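Local coordinates for minor fimbrium subunit Mfa5 (Porphyromonas gingivalis ATCC 33277, PDB 6TO1), which is an accessory subunit of the minor fimbriae, pili that mediate biofilm formation and adhesion to host cells and to other oral bacteria, at residues Val129-Gln134 with Ile230-Asp235; Ser148-Gly153 with Gln196-Leu201; Thr587-Gln592 with Ser629-Ala634. All coordinates share one frame; numbering follows the deposited sequence. Where two conformers were deposited one is given.

Contact 1: Val129-Gln134 with Ile230-Asp235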
# COMPACT_ATOMS: atom_id res chain seq x y z
N VAL A 129 -25.36 -0.09 5.22
CA VAL A 129 -26.81 -0.14 5.13
C VAL A 129 -27.37 1.08 5.82
O VAL A 129 -27.18 1.27 7.03
CB VAL A 129 -27.43 -1.41 5.76
CG1 VAL A 129 -28.96 -1.38 5.48
CG2 VAL A 129 -26.79 -2.66 5.24
N MET A 130 -28.06 1.93 5.06
CA MET A 130 -28.74 3.08 5.61
C MET A 130 -30.16 2.68 5.96
O MET A 130 -30.83 2.00 5.18
CB MET A 130 -28.75 4.23 4.60
CG MET A 130 -27.38 4.78 4.29
SD MET A 130 -27.48 6.06 3.01
CE MET A 130 -28.30 7.40 3.88
N VAL A 131 -30.61 3.10 7.15
CA VAL A 131 -31.94 2.75 7.70
C VAL A 131 -32.63 4.05 8.11
O VAL A 131 -32.18 4.73 9.05
CB VAL A 131 -31.80 1.81 8.91
CG1 VAL A 131 -33.15 1.35 9.42
CG2 VAL A 131 -30.90 0.64 8.55
N ILE A 132 -33.74 4.38 7.44
CA ILE A 132 -34.39 5.68 7.63
C ILE A 132 -35.80 5.49 8.18
O ILE A 132 -36.63 4.79 7.58
CB ILE A 132 -34.41 6.51 6.33
CG1 ILE A 132 -33.01 6.55 5.70
CG2 ILE A 132 -34.91 7.94 6.61
CD1 ILE A 132 -32.88 7.46 4.48
N ASP A 133 -36.06 6.15 9.31
CA ASP A 133 -37.36 6.29 9.97
C ASP A 133 -38.27 7.17 9.13
O ASP A 133 -37.97 8.35 8.95
CB ASP A 133 -37.04 6.90 11.33
CG ASP A 133 -38.23 7.10 12.23
OD1 ASP A 133 -39.41 7.00 11.82
OD2 ASP A 133 -37.94 7.39 13.41
N GLN A 134 -39.34 6.60 8.55
CA GLN A 134 -40.39 7.39 7.90
C GLN A 134 -41.71 7.30 8.66
O GLN A 134 -42.80 7.29 8.06
CB GLN A 134 -40.57 6.98 6.42
CG GLN A 134 -41.05 5.58 6.16
CD GLN A 134 -41.50 5.36 4.69
OE1 GLN A 134 -41.05 6.04 3.78
NE2 GLN A 134 -42.40 4.41 4.49
N ILE A 230 -23.91 0.18 9.69
CA ILE A 230 -25.33 0.49 9.65
C ILE A 230 -25.50 1.92 10.13
O ILE A 230 -24.98 2.28 11.20
CB ILE A 230 -26.16 -0.48 10.51
CG1 ILE A 230 -26.01 -1.89 9.95
CG2 ILE A 230 -27.61 -0.01 10.61
CD1 ILE A 230 -26.61 -2.98 10.87
N ILE A 231 -26.21 2.73 9.35
CA ILE A 231 -26.51 4.11 9.72
C ILE A 231 -28.01 4.23 9.95
O ILE A 231 -28.80 4.10 9.01
CB ILE A 231 -26.06 5.11 8.63
CG1 ILE A 231 -24.56 5.01 8.37
CG2 ILE A 231 -26.49 6.55 8.99
CD1 ILE A 231 -24.14 5.65 7.00
N LEU A 232 -28.42 4.55 11.18
CA LEU A 232 -29.82 4.70 11.53
C LEU A 232 -30.15 6.18 11.67
O LEU A 232 -29.52 6.89 12.46
CB LEU A 232 -30.15 3.97 12.84
CG LEU A 232 -31.54 4.11 13.40
CD1 LEU A 232 -32.60 3.50 12.50
CD2 LEU A 232 -31.55 3.47 14.81
N MET A 233 -31.14 6.63 10.92
CA MET A 233 -31.59 8.01 10.90
C MET A 233 -33.01 8.03 11.44
O MET A 233 -33.94 7.57 10.77
CB MET A 233 -31.52 8.56 9.46
CG MET A 233 -30.09 8.67 8.97
SD MET A 233 -29.85 8.54 7.18
CE MET A 233 -30.86 9.90 6.62
N SER A 234 -33.18 8.54 12.65
CA SER A 234 -34.47 8.40 13.32
C SER A 234 -34.67 9.56 14.27
O SER A 234 -33.70 10.17 14.73
CB SER A 234 -34.53 7.06 14.06
OG SER A 234 -35.71 7.00 14.86
N ASP A 235 -35.93 9.86 14.60
CA ASP A 235 -36.07 10.83 15.68
C ASP A 235 -35.94 10.18 17.05
O ASP A 235 -35.92 10.90 18.05
CB ASP A 235 -37.37 11.63 15.59
CG ASP A 235 -38.62 10.79 15.73
OD1 ASP A 235 -38.62 9.75 16.46
OD2 ASP A 235 -39.63 11.19 15.09
O HOH W 1 -39.96 7.94 15.13
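Val129-Asp133 and Ile230-Ser234 run side by side as neighbouring parallel strands; their axes approach to 4.7 Å and their directions differ by 13°. Val131 sits at the middle of the pairing. Its N gives to Ile231 O and its O takes Met233 N at 2.9 Å, while Ile231 N to Val129 O and Asp133 N to Met233 O complete the four backbone bonds.

Apolar packing divides between the two faces. On one, Val131 CG1 meets Leu232 CD1 at 3.8 Å. The other branch of Val131, CG2, turns to Ile230 CG2. On the opposite face, Met233 bends at its last torsion (59°), which sets CE against Ile132 CD1, the two side chains lying alongside each other.

Polar contacts gather at the C-terminal ends. Ser234 OG donates to Asp133 OD2 on the anti side (2.7 Å), and Asp235 N adds a weak bond to the same oxygen. A water donates to both Asp133 OD2 and Asp235 OD1. Asp235 OD2 bonds Ser137 and forms a salt bridge with Arg145; water and arginine probably ease the closeness of the two acids. Asp133 OD1 bonds Ser135. Ser135, Ser137 and Thr207 bind the magnesium ion, the layout of the metal ion-dependent adhesion site of a von Willebrand factor A domain.

Contact 2: Ser148-Gly153 with Gln196-Leu201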
# COMPACT_ATOMS: atom_id res chain seq x y z
N SER A 148 -35.44 16.75 6.42
CA SER A 148 -34.00 16.78 6.70
C SER A 148 -33.38 15.40 6.50
O SER A 148 -32.25 15.29 6.02
CB SER A 148 -33.75 17.25 8.14
OG SER A 148 -32.37 17.25 8.43
N ALA A 149 -34.10 14.33 6.86
CA ALA A 149 -33.59 13.00 6.58
C ALA A 149 -33.43 12.78 5.08
O ALA A 149 -32.46 12.15 4.64
CB ALA A 149 -34.54 11.95 7.17
N ILE A 150 -34.37 13.27 4.28
CA ILE A 150 -34.32 13.10 2.83
C ILE A 150 -33.15 13.88 2.24
O ILE A 150 -32.41 13.37 1.38
CB ILE A 150 -35.66 13.52 2.21
CG1 ILE A 150 -36.73 12.47 2.49
CG2 ILE A 150 -35.52 13.77 0.71
CD1 ILE A 150 -38.14 12.93 2.17
N ALA A 151 -32.98 15.13 2.67
CA ALA A 151 -31.89 15.94 2.16
C ALA A 151 -30.54 15.39 2.60
O ALA A 151 -29.61 15.27 1.78
CB ALA A 151 -32.05 17.38 2.63
N SER A 152 -30.41 15.04 3.89
CA SER A 152 -29.12 14.58 4.40
C SER A 152 -28.80 13.18 3.91
O SER A 152 -27.63 12.87 3.66
CB SER A 152 -29.09 14.63 5.95
OG SER A 152 -30.10 13.83 6.53
N GLY A 153 -29.82 12.33 3.74
CA GLY A 153 -29.56 10.99 3.25
C GLY A 153 -28.99 11.02 1.85
O GLY A 153 -28.08 10.26 1.52
N GLN A 196 -33.31 8.49 -5.49
CA GLN A 196 -34.71 8.48 -5.86
C GLN A 196 -35.55 7.78 -4.80
O GLN A 196 -36.64 8.25 -4.45
CB GLN A 196 -34.85 7.81 -7.23
CG GLN A 196 -36.17 8.04 -7.90
CD GLN A 196 -37.26 7.18 -7.29
OE1 GLN A 196 -37.09 5.97 -7.15
NE2 GLN A 196 -38.37 7.80 -6.91
N LYS A 197 -35.05 6.68 -4.24
CA LYS A 197 -35.80 6.00 -3.20
C LYS A 197 -35.89 6.85 -1.94
O LYS A 197 -36.92 6.85 -1.25
CB LYS A 197 -35.16 4.65 -2.89
CG LYS A 197 -35.20 3.67 -4.04
CD LYS A 197 -36.62 3.28 -4.36
CE LYS A 197 -36.66 2.19 -5.43
NZ LYS A 197 -38.07 1.85 -5.78
N ILE A 198 -34.82 7.58 -1.61
CA ILE A 198 -34.84 8.45 -0.44
C ILE A 198 -35.83 9.58 -0.63
O ILE A 198 -36.57 9.95 0.29
CB ILE A 198 -33.42 8.98 -0.16
CG1 ILE A 198 -32.48 7.83 0.19
CG2 ILE A 198 -33.46 10.04 0.92
CD1 ILE A 198 -31.04 8.25 0.33
N ARG A 199 -35.89 10.15 -1.85
CA ARG A 199 -36.84 11.23 -2.11
C ARG A 199 -38.28 10.75 -2.03
O ARG A 199 -39.18 11.58 -1.83
CB ARG A 199 -36.59 11.85 -3.49
CG ARG A 199 -35.37 12.74 -3.50
CD ARG A 199 -35.32 13.62 -4.76
NE ARG A 199 -35.40 12.79 -5.95
CZ ARG A 199 -34.34 12.29 -6.57
NH1 ARG A 199 -33.12 12.55 -6.14
NH2 ARG A 199 -34.52 11.54 -7.65
N ALA A 200 -38.53 9.45 -2.14
CA ALA A 200 -39.90 8.95 -2.11
C ALA A 200 -40.38 8.57 -0.70
O ALA A 200 -41.48 8.02 -0.57
CB ALA A 200 -40.07 7.74 -3.02
N LEU A 201 -39.57 8.81 0.33
CA LEU A 201 -39.99 8.53 1.70
C LEU A 201 -41.23 9.35 2.04
O LEU A 201 -41.34 10.51 1.65
CB LEU A 201 -38.87 8.89 2.68
CG LEU A 201 -37.56 8.11 2.61
CD1 LEU A 201 -36.59 8.74 3.64
CD2 LEU A 201 -37.73 6.63 2.87
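Ile150 lays its side chain against Ile198 and Arg199 of the segment 196-201 and against Leu201 after them. The setting is the Rossmann-like von Willebrand factor A fold, in which helices 143-160 and 191-199 pack next to each other beside the central sheet. Ile150 CG1 lies 3.3 Å from Ile198 O, a packing contact; the same carbonyl accepts the hydrogen bond of Leu201 N. The CG2 branch of Ile150 rests on Arg199 CA at 4.0 Å. The Ile150 and Leu201 side chains run antiparallel alongside each other, with Ile150 CG1 3.9 Å from Leu201 CD1.

Ile198 answers from the other helix with both of its branches. Its CG2, anti to the backbone N (the CG1 branch has chi1 -63°), presses on the backbone of Ile150, 3.5 Å from Ile150 O. Its CD1 reaches on to Gly153, 3.8 Å from Gly153 C; Gly153 has no side chain, and the methyl lies on its main chain.

Farther out, Gln154, on helix 143-160, donates by NE2 to Ile150 O within that helix, and its OE1 accepts from Arg199 NH1 across the interface. One face of the Arg199 guanidinium is backed by Gln196 CA. Behind the interface, Ile198 and Leu201 also touch strand 170-177 through Leu174 and Ser176, respectively, while Ala149 and Leu201 both lean on Ile132 of the central sheet. On the far side of its helix, Ser152 OG bonds Tyr363 OH and donates to Ser148 O at 2.6 Å, reaching that carbonyl from the face opposite the one used by the helical donor Ser152 N.

Contact 3: Thr587-Gln592 with Ser629-Ala634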
# COMPACT_ATOMS: atom_id res chain seq x y z
N THR A 587 28.54 -3.24 -31.71
CA THR A 587 27.71 -4.16 -32.46
C THR A 587 28.45 -5.41 -32.87
O THR A 587 27.87 -6.26 -33.55
CB THR A 587 27.14 -3.46 -33.70
OG1 THR A 587 28.18 -3.22 -34.65
CG2 THR A 587 26.51 -2.14 -33.31
N THR A 588 29.72 -5.55 -32.48
CA THR A 588 30.47 -6.74 -32.84
C THR A 588 31.36 -7.20 -31.70
O THR A 588 31.79 -6.41 -30.85
CB THR A 588 31.33 -6.51 -34.10
OG1 THR A 588 31.99 -7.74 -34.44
CG2 THR A 588 32.36 -5.41 -33.86
N GLU A 589 31.63 -8.49 -31.70
CA GLU A 589 32.60 -9.10 -30.80
C GLU A 589 33.94 -9.31 -31.49
O GLU A 589 34.88 -9.78 -30.85
CB GLU A 589 32.03 -10.41 -30.27
CG GLU A 589 30.78 -10.21 -29.32
CD GLU A 589 29.49 -9.72 -30.02
OE1 GLU A 589 29.03 -8.57 -29.78
OE2 GLU A 589 28.89 -10.51 -30.78
N ALA A 590 34.05 -8.97 -32.78
CA ALA A 590 35.32 -9.11 -33.48
C ALA A 590 36.25 -7.99 -33.05
O ALA A 590 35.84 -6.83 -32.93
CB ALA A 590 35.12 -9.09 -34.99
N LEU A 591 37.51 -8.34 -32.78
CA LEU A 591 38.47 -7.32 -32.40
C LEU A 591 38.59 -6.28 -33.51
O LEU A 591 38.57 -6.62 -34.70
CB LEU A 591 39.82 -7.95 -32.11
CG LEU A 591 39.92 -8.98 -31.00
CD1 LEU A 591 41.32 -9.58 -31.01
CD2 LEU A 591 39.60 -8.34 -29.67
N GLN A 592 38.66 -5.03 -33.11
CA GLN A 592 39.03 -3.93 -33.98
C GLN A 592 40.54 -3.71 -33.82
O GLN A 592 41.02 -3.45 -32.70
CB GLN A 592 38.26 -2.66 -33.62
CG GLN A 592 36.73 -2.77 -33.80
CD GLN A 592 36.00 -2.90 -32.47
OE1 GLN A 592 35.76 -1.91 -31.78
NE2 GLN A 592 35.64 -4.13 -32.11
N SER A 629 38.02 -5.01 -28.18
CA SER A 629 36.58 -5.11 -28.37
C SER A 629 35.90 -4.79 -27.05
O SER A 629 36.55 -4.65 -26.01
CB SER A 629 36.14 -6.49 -28.82
OG SER A 629 36.29 -7.42 -27.73
N TRP A 630 34.57 -4.74 -27.06
CA TRP A 630 33.84 -4.53 -25.81
C TRP A 630 34.01 -5.68 -24.83
O TRP A 630 33.90 -5.47 -23.62
CB TRP A 630 32.37 -4.27 -26.09
CG TRP A 630 31.54 -5.40 -26.55
CD1 TRP A 630 31.20 -5.68 -27.84
CD2 TRP A 630 30.86 -6.35 -25.73
NE1 TRP A 630 30.36 -6.77 -27.88
CE2 TRP A 630 30.15 -7.21 -26.59
CE3 TRP A 630 30.80 -6.57 -24.35
CZ2 TRP A 630 29.38 -8.27 -26.12
CZ3 TRP A 630 30.03 -7.63 -23.87
CH2 TRP A 630 29.33 -8.46 -24.76
N LYS A 631 34.32 -6.88 -25.32
CA LYS A 631 34.58 -8.00 -24.42
C LYS A 631 36.05 -8.12 -24.02
O LYS A 631 36.35 -8.72 -22.98
CB LYS A 631 34.15 -9.32 -25.07
CG LYS A 631 32.68 -9.36 -25.48
CD LYS A 631 32.32 -10.69 -26.12
CE LYS A 631 31.75 -11.68 -25.11
NZ LYS A 631 32.69 -11.98 -24.01
N LYS A 632 36.96 -7.57 -24.81
CA LYS A 632 38.39 -7.64 -24.52
C LYS A 632 38.95 -6.25 -24.78
O LYS A 632 39.49 -5.97 -25.85
CB LYS A 632 39.07 -8.71 -25.38
CG LYS A 632 38.63 -10.13 -25.05
CD LYS A 632 38.97 -10.52 -23.61
CE LYS A 632 38.47 -11.94 -23.27
NZ LYS A 632 38.66 -12.21 -21.81
N PRO A 633 38.79 -5.34 -23.82
CA PRO A 633 38.94 -3.91 -24.12
C PRO A 633 40.29 -3.31 -23.80
O PRO A 633 40.43 -2.09 -23.92
CB PRO A 633 37.87 -3.29 -23.21
CG PRO A 633 38.02 -4.12 -21.95
CD PRO A 633 38.15 -5.55 -22.50
N ALA A 634 41.27 -4.11 -23.36
CA ALA A 634 42.57 -3.61 -22.92
C ALA A 634 43.66 -4.35 -23.69
O ALA A 634 44.10 -5.44 -23.30
CB ALA A 634 42.74 -3.79 -21.41
O HOH W 2 33.57 -4.55 -29.94
O HOH W 3 35.88 -9.99 -28.43
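Ser629 OG is held by three groups: Lys632 N donates at 3.0 Å, Lys631 N adds a weak bond, and a water lies 2.7 Å away. That water donates to Glu589 O, linking the two loops. With chi1 at 71°, OG sits between the backbone N and the carbonyl carbon of Ser629, which points it at the N-H groups of Lys631 and Lys632. Leu591 CD2 packs on the same hydroxyl at 3.9 Å.

The direct polar link is Trp630 NE1 to Glu589 OE1, 2.9 Å long with an N-H...O angle of 156°. The oxygen lies in the indole plane and uses its anti lone pair, although the carboxylate itself is turned 75° from the ring. A bend at chi2 brings the glutamate alongside the indole. Thr588 O meets the same ring edge at CD1, 3.2 Å away.

These loops lead into strands 592-596 and 634-643. Thr588 OG1 accepts Ala590 N in an ST turn, and Ser629 OG, taking Lys632 N, forms an ST motif. Gln592 backbone-bonds Ile628, joining the strand ends beside them. A second water donates to Thr588 O and accepts from Gln592 NE2 and Trp630 N. Gln592 NE2 also donates to Ala590 O at 2.8 Å. Beyond the loops, the Trp630 and Phe498 rings meet edge-to-face, and Lys632 NZ forms a salt bridge with Asp482.

How the contacts relate
Contacts 1 and 2 belong to one von Willebrand factor A domain, their centres 11 Å apart. Contact 2 is nested within the chain loop that contact 1 closes, and helix 143-160 directly follows strand 126-133. The two meet where one face of the sheet packs on the helices: Met233 CE lies 3.4 Å from Ala149 O, and Ile132 CG2 is 3.5 Å from Leu201 CD1. The strands and the helical layer thus pack together, with the magnesium site at the C-terminal ends of the contact 1 strands. Contact 3 comes later in the chain and across its centre, about 79 Å from contact 1 between centres, joining loops beside the last mixed sheet. This spread reflects an elongated multidomain tip protein.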